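Local coordinates for protein peroxiredoxin (Clostridioides difficile, PDB 6TSB) that probably reduces peroxides through its peroxiredoxin part and hydrolyses chitin through its family 18 glycoside hydrolase domain, the part present here, at residues A56-F61 with D172-V177; D107-P112 with T159-A164; I134-E139 with T163-V168. One frame throughout, in Å; residues are numbered along the deposited sequence.

In the fold
The three contacts run from the inside of the family 18 TIM barrel to its outer helical layer. Contact 1 spans the barrel interior between strands 56-64 and 174-179. Contact 3 packs the neighbouring strand 133-137 against helix 154-169, with its centre about 10 Å from that of contact 1. Contact 2, centred about 9 Å from contact 3 and 18 Å from contact 1, joins the same helix to the short helix 105-109. Contacts 2 and 3 share Thr163 and Ala164, and both are nested in the chain between the segments of contact 1. Segment 134-139 carries the family's DxDxE signature. A bound di(hydroxyethyl)ether lies about 14 Å from the side chain of Ile58.

Contact 1 (A56-F61 with D172-V177)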
loop_
_atom_site.group_PDB
_atom_site.type_symbol
_atom_site.label_atom_id
_atom_site.label_comp_id
_atom_site.label_asym_id
_atom_site.label_seq_id
_atom_site.Cartn_x
_atom_site.Cartn_y
_atom_site.Cartn_z
ATOM N N ALA A 56 -26.008 -15.040 7.967
ATOM C CA ALA A 56 -27.305 -14.603 7.427
ATOM C C ALA A 56 -27.134 -13.889 6.089
ATOM O O ALA A 56 -26.108 -13.209 5.853
ATOM C CB ALA A 56 -27.984 -13.709 8.421
ATOM N N VAL A 57 -28.131 -14.097 5.242
ATOM C CA VAL A 57 -28.292 -13.466 3.906
ATOM C C VAL A 57 -29.614 -12.698 3.938
ATOM O O VAL A 57 -30.640 -13.229 4.505
ATOM C CB VAL A 57 -28.264 -14.511 2.772
ATOM C CG1 VAL A 57 -26.878 -15.094 2.613
ATOM C CG2 VAL A 57 -29.271 -15.632 2.982
ATOM N N ILE A 58 -29.590 -11.503 3.365
ATOM C CA ILE A 58 -30.772 -10.610 3.332
ATOM C C ILE A 58 -31.099 -10.431 1.859
ATOM O O ILE A 58 -30.365 -9.707 1.194
ATOM C CB ILE A 58 -30.529 -9.267 4.054
ATOM C CG1 ILE A 58 -30.073 -9.440 5.504
ATOM C CG2 ILE A 58 -31.783 -8.427 3.982
ATOM C CD1 ILE A 58 -29.891 -8.125 6.267
ATOM N N PHE A 59 -32.147 -11.109 1.387
ATOM C CA PHE A 59 -32.663 -10.953 0.005
ATOM C C PHE A 59 -33.184 -9.528 -0.181
ATOM O O PHE A 59 -34.066 -9.095 0.581
ATOM C CB PHE A 59 -33.785 -11.950 -0.292
ATOM C CG PHE A 59 -34.370 -11.750 -1.666
ATOM C CD1 PHE A 59 -33.672 -12.148 -2.800
ATOM C CD2 PHE A 59 -35.597 -11.137 -1.839
ATOM C CE1 PHE A 59 -34.192 -11.950 -4.070
ATOM C CE2 PHE A 59 -36.113 -10.929 -3.113
ATOM C CZ PHE A 59 -35.406 -11.326 -4.225
ATOM N N ALA A 60 -32.722 -8.841 -1.215
ATOM C CA ALA A 60 -33.230 -7.511 -1.603
ATOM C C ALA A 60 -33.792 -7.534 -3.037
ATOM O O ALA A 60 -33.095 -7.925 -3.972
ATOM C CB ALA A 60 -32.095 -6.539 -1.445
ATOM N N PHE A 61 -35.048 -7.111 -3.242
ATOM C CA PHE A 61 -35.987 -6.668 -2.216
ATOM C C PHE A 61 -37.397 -7.227 -2.472
ATOM O O PHE A 61 -37.675 -7.635 -3.567
ATOM C CB PHE A 61 -36.175 -5.148 -2.252
ATOM C CG PHE A 61 -34.968 -4.318 -1.929
ATOM C CD1 PHE A 61 -34.581 -4.129 -0.619
ATOM C CD2 PHE A 61 -34.261 -3.673 -2.931
ATOM C CE1 PHE A 61 -33.479 -3.338 -0.321
ATOM C CE2 PHE A 61 -33.166 -2.877 -2.630
ATOM C CZ PHE A 61 -32.776 -2.711 -1.322
ATOM N N ASP A 172 -39.540 -15.345 17.908
ATOM C CA ASP A 172 -38.612 -16.344 17.307
ATOM C C ASP A 172 -38.258 -16.020 15.852
ATOM O O ASP A 172 -37.637 -16.870 15.224
ATOM C CB ASP A 172 -39.199 -17.752 17.350
ATOM C CG ASP A 172 -39.219 -18.317 18.754
ATOM O OD1 ASP A 172 -38.237 -18.084 19.497
ATOM O OD2 ASP A 172 -40.215 -18.971 19.096
ATOM N N LYS A 173 -38.650 -14.868 15.312
ATOM C CA LYS A 173 -38.277 -14.471 13.933
ATOM C C LYS A 173 -37.463 -13.181 13.982
ATOM O O LYS A 173 -37.672 -12.311 14.866
ATOM C CB LYS A 173 -39.496 -14.240 13.034
ATOM C CG LYS A 173 -40.411 -15.435 12.794
ATOM C CD LYS A 173 -39.794 -16.464 11.879
ATOM C CE LYS A 173 -40.587 -17.748 11.804
ATOM N NZ LYS A 173 -39.807 -18.758 11.066
ATOM N N TRP A 174 -36.545 -13.070 13.048
ATOM C CA TRP A 174 -35.662 -11.906 12.907
ATOM C C TRP A 174 -36.498 -10.745 12.396
ATOM O O TRP A 174 -37.241 -10.891 11.410
ATOM C CB TRP A 174 -34.519 -12.278 11.981
ATOM C CG TRP A 174 -33.738 -11.170 11.359
ATOM C CD1 TRP A 174 -34.186 -10.074 10.678
ATOM C CD2 TRP A 174 -32.316 -11.168 11.248
ATOM N NE1 TRP A 174 -33.126 -9.366 10.179
ATOM C CE2 TRP A 174 -31.966 -10.029 10.497
ATOM C CE3 TRP A 174 -31.318 -12.033 11.706
ATOM C CZ2 TRP A 174 -30.638 -9.722 10.216
ATOM C CZ3 TRP A 174 -30.010 -11.736 11.409
ATOM C CH2 TRP A 174 -29.677 -10.600 10.669
ATOM N N LEU A 175 -36.375 -9.622 13.079
ATOM C CA LEU A 175 -36.891 -8.353 12.561
ATOM C C LEU A 175 -35.736 -7.370 12.652
ATOM O O LEU A 175 -35.104 -7.343 13.696
ATOM C CB LEU A 175 -38.088 -7.930 13.421
ATOM C CG LEU A 175 -38.593 -6.511 13.167
ATOM C CD1 LEU A 175 -38.954 -6.322 11.707
ATOM C CD2 LEU A 175 -39.787 -6.199 14.055
ATOM N N SER A 176 -35.473 -6.621 11.591
ATOM C CA SER A 176 -34.372 -5.653 11.534
ATOM C C SER A 176 -34.843 -4.447 10.735
ATOM O O SER A 176 -35.827 -4.543 10.019
ATOM C CB SER A 176 -33.112 -6.269 10.959
ATOM O OG SER A 176 -33.282 -6.656 9.585
ATOM N N VAL A 177 -34.140 -3.350 10.887
ATOM C CA VAL A 177 -34.474 -2.052 10.269
ATOM C C VAL A 177 -33.152 -1.569 9.718
ATOM O O VAL A 177 -32.156 -1.687 10.427
ATOM C CB VAL A 177 -35.043 -1.116 11.344
ATOM C CG1 VAL A 177 -35.050 0.342 10.902
ATOM C CG2 VAL A 177 -36.425 -1.585 11.772
#
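Trp174 reaches across the inside of the TIM barrel to Ala56 and Ile58, which lie on a strand that is not its neighbour. Strands 92-98 and 133-137 stand between the two in the curled sheet, and the backbones remain well apart, with Ala56 CA and Trp174 CA separated by 10.4 Å. The large indole fills most of that gap. With CG anti to the backbone N (chi1 162°), the ring system is sent toward segment 56-61, and the second torsion (chi2 -51°) turns its benzo side to Ala56 and Ile58. There, Trp174 CZ3 lies 4.1 Å from Ala56 CB, and Trp174 CZ2, on the other side of CH2, is 4.3 Å from Ile58 CD1. The alanine methyl thus lies by CZ3 and CH2 and the tip of the isoleucine's longer branch by CZ2, both approaching obliquely to the ring. Ile37 and Ile94 add further apolar surface to the tryptophan, and the ring of Tyr201 meets it with the planes at about 45°.

The pyrrole side behaves differently. Trp174 NE1 donates to Ser176 OG, two residues along the same strand, at 2.8 Å and with an N-H...O angle of 152°; the hydroxyl sits 19° out of the indole plane. Further along segment 56-61, Ala60 packs on Trp332 of the second subunit. The indole thus has two chemical sides: its carbon-rich end fills the apolar part of the barrel interior by van der Waals contact, while its buried N-H is satisfied by the hydroxyl of Ser176.

Contact 2 (D107-P112 with T159-A164); sequences DAALTP and TLLLTA
Ala109 and Leu161 pack together next to the indole of Trp138: Ala109 CB touches Trp138 CH2, the ring of Phe105 is stacked on the tryptophan, and Phe158 meets it edge-to-face. The setting is the outer layer of the TIM barrel, where the short helix 105-109 lies against helix 154-169. Here the two backbones come close, with Ala109 CA only 5.5 Å from Leu161 CA, an approach that the small alanine side chains accommodate.

Leu161 carries its side of the contact with both methyls. Its first torsion of -180° sets CG anti to the backbone N, and the fork that follows divides its touches: CD2 packs at 4.3 Å from Ala109 CB, while CD1 lies 4.2 Å from the carbonyl oxygen Ala108 O. That oxygen also pairs with Ser114 OG. Phe118 of helix 112-128 packs on both Ala108 and Leu161, so a third helix completes this apolar cluster. Further round helix 154-169, Thr159 O accepts two bonds from one residue, Thr163 N at 2.9 Å and Thr163 OG1, also at 2.9 Å, which arrive from opposite faces of its carbonyl plane.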
loop_
_atom_site.group_PDB
_atom_site.type_symbol
_atom_site.label_atom_id
_atom_site.label_comp_id
_atom_site.label_asym_id
_atom_site.label_seq_id
_atom_site.Cartn_x
_atom_site.Cartn_y
_atom_site.Cartn_z
ATOM N N ASP A 107 -47.903 5.493 3.905
ATOM C CA ASP A 107 -49.313 5.010 3.809
ATOM C C ASP A 107 -49.485 3.781 4.712
ATOM O O ASP A 107 -50.452 3.760 5.470
ATOM C CB ASP A 107 -49.734 4.698 2.365
ATOM C CG ASP A 107 -50.009 5.931 1.534
ATOM O OD1 ASP A 107 -49.795 7.030 2.068
ATOM O OD2 ASP A 107 -50.392 5.787 0.339
ATOM N N ALA A 108 -48.585 2.803 4.649
ATOM C CA ALA A 108 -48.709 1.537 5.404
ATOM C C ALA A 108 -48.671 1.819 6.899
ATOM O O ALA A 108 -49.267 1.059 7.684
ATOM C CB ALA A 108 -47.586 0.619 5.011
ATOM N N ALA A 109 -47.946 2.858 7.301
ATOM C CA ALA A 109 -47.714 3.118 8.738
ATOM C C ALA A 109 -48.858 3.952 9.320
ATOM O O ALA A 109 -48.921 4.011 10.571
ATOM C CB ALA A 109 -46.377 3.796 8.945
ATOM N N LEU A 110 -49.715 4.556 8.481
ATOM C CA LEU A 110 -50.586 5.708 8.888
ATOM C C LEU A 110 -51.713 5.322 9.865
ATOM O O LEU A 110 -51.954 6.124 10.780
ATOM C CB LEU A 110 -51.133 6.413 7.649
ATOM C CG LEU A 110 -51.688 7.830 7.877
ATOM C CD1 LEU A 110 -50.858 8.629 8.872
ATOM C CD2 LEU A 110 -51.783 8.590 6.558
ATOM N N THR A 111 -52.359 4.151 9.753
ATOM C CA THR A 111 -53.598 3.818 10.527
ATOM C C THR A 111 -53.452 2.469 11.223
ATOM O O THR A 111 -52.587 1.693 10.872
ATOM C CB THR A 111 -54.828 3.792 9.617
ATOM O OG1 THR A 111 -54.820 2.571 8.877
ATOM C CG2 THR A 111 -54.863 4.942 8.635
ATOM N N PRO A 112 -54.303 2.132 12.215
ATOM C CA PRO A 112 -54.329 0.771 12.765
ATOM C C PRO A 112 -54.648 -0.292 11.694
ATOM O O PRO A 112 -54.215 -1.449 11.861
ATOM C CB PRO A 112 -55.438 0.822 13.833
ATOM C CG PRO A 112 -55.526 2.314 14.191
ATOM C CD PRO A 112 -55.265 3.035 12.882
ATOM N N THR A 159 -42.724 3.200 14.755
ATOM C CA THR A 159 -42.646 2.359 15.978
ATOM C C THR A 159 -43.872 1.450 16.054
ATOM O O THR A 159 -43.766 0.280 16.546
ATOM C CB THR A 159 -42.583 3.238 17.233
ATOM O OG1 THR A 159 -41.551 4.212 17.049
ATOM C CG2 THR A 159 -42.356 2.436 18.495
ATOM N N LEU A 160 -45.033 1.996 15.697
ATOM C CA LEU A 160 -46.319 1.249 15.774
ATOM C C LEU A 160 -46.340 0.202 14.641
ATOM O O LEU A 160 -46.774 -0.935 14.860
ATOM C CB LEU A 160 -47.488 2.244 15.712
ATOM C CG LEU A 160 -47.600 3.239 16.880
ATOM C CD1 LEU A 160 -48.516 4.396 16.503
ATOM C CD2 LEU A 160 -48.087 2.585 18.176
ATOM N N LEU A 161 -45.805 0.531 13.478
ATOM C CA LEU A 161 -45.699 -0.464 12.387
ATOM C C LEU A 161 -44.852 -1.653 12.873
ATOM O O LEU A 161 -45.288 -2.802 12.753
ATOM C CB LEU A 161 -45.082 0.221 11.170
ATOM C CG LEU A 161 -44.923 -0.687 9.961
ATOM C CD1 LEU A 161 -46.276 -1.208 9.522
ATOM C CD2 LEU A 161 -44.231 0.049 8.826
ATOM N N LEU A 162 -43.658 -1.378 13.395
ATOM C CA LEU A 162 -42.730 -2.425 13.883
ATOM C C LEU A 162 -43.422 -3.225 14.983
ATOM O O LEU A 162 -43.290 -4.448 14.976
ATOM C CB LEU A 162 -41.437 -1.760 14.370
ATOM C CG LEU A 162 -40.618 -1.125 13.253
ATOM C CD1 LEU A 162 -39.581 -0.166 13.799
ATOM C CD2 LEU A 162 -39.969 -2.211 12.406
ATOM N N THR A 163 -44.162 -2.558 15.864
ATOM C CA THR A 163 -44.924 -3.212 16.955
ATOM C C THR A 163 -45.925 -4.185 16.328
ATOM O O THR A 163 -46.025 -5.321 16.810
ATOM C CB THR A 163 -45.645 -2.196 17.860
ATOM O OG1 THR A 163 -44.643 -1.504 18.596
ATOM C CG2 THR A 163 -46.619 -2.811 18.851
ATOM N N ALA A 164 -46.658 -3.735 15.311
ATOM C CA ALA A 164 -47.674 -4.549 14.600
ATOM C C ALA A 164 -47.003 -5.756 13.928
ATOM O O ALA A 164 -47.532 -6.861 14.089
ATOM C CB ALA A 164 -48.441 -3.698 13.621
#

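Contact 3 (I134-E139 with T163-V168); sequences IDIDWE and TAIRDV
The backbones of Ile134 and Ile165 keep 9.4 Å between their CA atoms, the spacing at which strand 133-137 and helix 154-169 are filled in by branched side chains. Together with strand 174-179 these elements form a beta-alpha-beta unit of the TIM barrel, and the contact is the layer between its strand and its helix.

Ile165 supplies the helix side with two separate branches. Its CG1 lies anti to the carbonyl carbon (chi1 -56°), and the branch continues fully extended, bringing CD1 to 4.1 Å from CD1 of Ile136; the two isoleucines reach toward each other, tip to tip. The other branch, CG2, serves Ile134. Phe118 and Val122 of helix 112-128 also cover Ile165, and Val122 packs on Ile134 as well, so the apolar layer extends to the next helix.

Ile134 and Ile136 alternate with Asp135 and Asp137, the acidic positions of the DxDxE signature of family 18, whose glutamate is generally the proton donor; Glu139 occupies that place here, consistent with the chitinase activity. The isoleucines thus tie the strand bearing this motif to its helix on the outer side. On the helix, Arg166 NH2 forms a salt bridge with Asp200 and its NH1 bonds to Gly170 O and Lys173 O, linking the helix to the turn leading into strand 174-179. At the other isoleucine pair, Ile134 CG2 meets Ile165 CG2, methyl against methyl, at 4.4 Å.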
loop_
_atom_site.group_PDB
_atom_site.type_symbol
_atom_site.label_atom_id
_atom_site.label_comp_id
_atom_site.label_asym_id
_atom_site.label_seq_id
_atom_site.Cartn_x
_atom_site.Cartn_y
_atom_site.Cartn_z
ATOM N N ILE A 134 -37.495 -10.874 8.563
ATOM C CA ILE A 134 -37.752 -9.725 7.658
ATOM C C ILE A 134 -36.870 -8.549 8.069
ATOM O O ILE A 134 -36.523 -8.418 9.274
ATOM C CB ILE A 134 -39.275 -9.402 7.638
ATOM C CG1 ILE A 134 -39.679 -8.740 6.321
ATOM C CG2 ILE A 134 -39.750 -8.594 8.844
ATOM C CD1 ILE A 134 -39.990 -9.745 5.236
ATOM N N ASP A 135 -36.533 -7.725 7.088
ATOM C CA ASP A 135 -35.740 -6.498 7.275
ATOM C C ASP A 135 -36.572 -5.369 6.689
ATOM O O ASP A 135 -37.104 -5.581 5.580
ATOM C CB ASP A 135 -34.376 -6.647 6.597
ATOM C CG ASP A 135 -33.480 -5.432 6.800
ATOM O OD1 ASP A 135 -33.331 -5.025 7.954
ATOM O OD2 ASP A 135 -32.935 -4.911 5.804
ATOM N N ILE A 136 -36.680 -4.223 7.364
ATOM C CA ILE A 136 -37.515 -3.101 6.840
ATOM C C ILE A 136 -36.611 -1.989 6.362
ATOM O O ILE A 136 -35.795 -1.547 7.149
ATOM C CB ILE A 136 -38.508 -2.649 7.910
ATOM C CG1 ILE A 136 -39.352 -3.833 8.388
ATOM C CG2 ILE A 136 -39.353 -1.496 7.391
ATOM C CD1 ILE A 136 -40.250 -4.405 7.327
ATOM N N ASP A 137 -36.693 -1.609 5.089
ATOM C CA ASP A 137 -35.790 -0.602 4.477
ATOM C C ASP A 137 -36.609 0.595 4.014
ATOM O O ASP A 137 -36.593 0.920 2.830
ATOM C CB ASP A 137 -34.945 -1.116 3.316
ATOM C CG ASP A 137 -33.919 -2.164 3.705
ATOM O OD1 ASP A 137 -34.222 -2.946 4.624
ATOM O OD2 ASP A 137 -32.826 -2.199 3.057
ATOM N N TRP A 138 -37.160 1.320 4.975
ATOM C CA TRP A 138 -37.835 2.615 4.732
ATOM C C TRP A 138 -36.777 3.723 4.720
ATOM O O TRP A 138 -36.115 3.930 5.766
ATOM C CB TRP A 138 -38.906 2.772 5.810
ATOM C CG TRP A 138 -39.825 3.931 5.646
ATOM C CD1 TRP A 138 -39.784 4.928 4.717
ATOM C CD2 TRP A 138 -40.906 4.232 6.533
ATOM N NE1 TRP A 138 -40.801 5.811 4.945
ATOM C CE2 TRP A 138 -41.514 5.402 6.046
ATOM C CE3 TRP A 138 -41.448 3.588 7.651
ATOM C CZ2 TRP A 138 -42.620 5.971 6.684
ATOM C CZ3 TRP A 138 -42.549 4.136 8.268
ATOM C CH2 TRP A 138 -43.121 5.320 7.795
ATOM N N GLU A 139 -36.598 4.384 3.572
ATOM C CA GLU A 139 -35.461 5.293 3.318
ATOM C C GLU A 139 -35.979 6.676 2.884
ATOM O O GLU A 139 -35.819 7.094 1.742
ATOM C CB GLU A 139 -34.507 4.605 2.324
ATOM C CG GLU A 139 -33.834 3.349 2.880
ATOM C CD GLU A 139 -32.718 2.727 2.043
ATOM O OE1 GLU A 139 -32.096 3.467 1.279
ATOM O OE2 GLU A 139 -32.464 1.496 2.167
ATOM N N THR A 163 -44.162 -2.558 15.864
ATOM C CA THR A 163 -44.924 -3.212 16.955
ATOM C C THR A 163 -45.925 -4.185 16.328
ATOM O O THR A 163 -46.025 -5.321 16.810
ATOM C CB THR A 163 -45.645 -2.196 17.860
ATOM O OG1 THR A 163 -44.643 -1.504 18.596
ATOM C CG2 THR A 163 -46.619 -2.811 18.851
ATOM N N ALA A 164 -46.658 -3.735 15.311
ATOM C CA ALA A 164 -47.674 -4.549 14.600
ATOM C C ALA A 164 -47.003 -5.756 13.928
ATOM O O ALA A 164 -47.532 -6.861 14.089
ATOM C CB ALA A 164 -48.441 -3.698 13.621
ATOM N N ILE A 165 -45.841 -5.578 13.292
ATOM C CA ILE A 165 -45.075 -6.711 12.686
ATOM C C ILE A 165 -44.638 -7.692 13.786
ATOM O O ILE A 165 -44.928 -8.910 13.695
ATOM C CB ILE A 165 -43.907 -6.171 11.857
ATOM C CG1 ILE A 165 -44.404 -5.187 10.792
ATOM C CG2 ILE A 165 -43.140 -7.337 11.272
ATOM C CD1 ILE A 165 -43.332 -4.515 9.973
ATOM N N ARG A 166 -44.010 -7.195 14.838
ATOM C CA ARG A 166 -43.518 -8.092 15.921
ATOM C C ARG A 166 -44.675 -8.868 16.571
ATOM O O ARG A 166 -44.457 -10.065 16.976
ATOM C CB ARG A 166 -42.734 -7.300 16.973
ATOM C CG ARG A 166 -42.287 -8.136 18.171
ATOM C CD ARG A 166 -41.371 -9.282 17.785
ATOM N NE ARG A 166 -40.028 -8.792 17.463
ATOM C CZ ARG A 166 -39.045 -9.517 16.929
ATOM N NH1 ARG A 166 -39.233 -10.790 16.611
ATOM N NH2 ARG A 166 -37.875 -8.952 16.699
ATOM N N ASP A 167 -45.829 -8.214 16.758
ATOM C CA ASP A 167 -47.025 -8.830 17.407
ATOM C C ASP A 167 -47.432 -10.080 16.597
ATOM O O ASP A 167 -47.719 -11.112 17.208
ATOM C CB ASP A 167 -48.171 -7.818 17.602
ATOM C CG ASP A 167 -47.993 -6.782 18.723
ATOM O OD1 ASP A 167 -46.972 -6.867 19.475
ATOM O OD2 ASP A 167 -48.877 -5.873 18.847
ATOM N N VAL A 168 -47.383 -10.019 15.264
ATOM C CA VAL A 168 -47.838 -11.128 14.362
ATOM C C VAL A 168 -46.726 -12.180 14.186
ATOM O O VAL A 168 -47.031 -13.347 14.383
ATOM C CB VAL A 168 -48.372 -10.562 13.026
ATOM C CG1 VAL A 168 -48.684 -11.623 11.997
ATOM C CG2 VAL A 168 -49.625 -9.735 13.267
#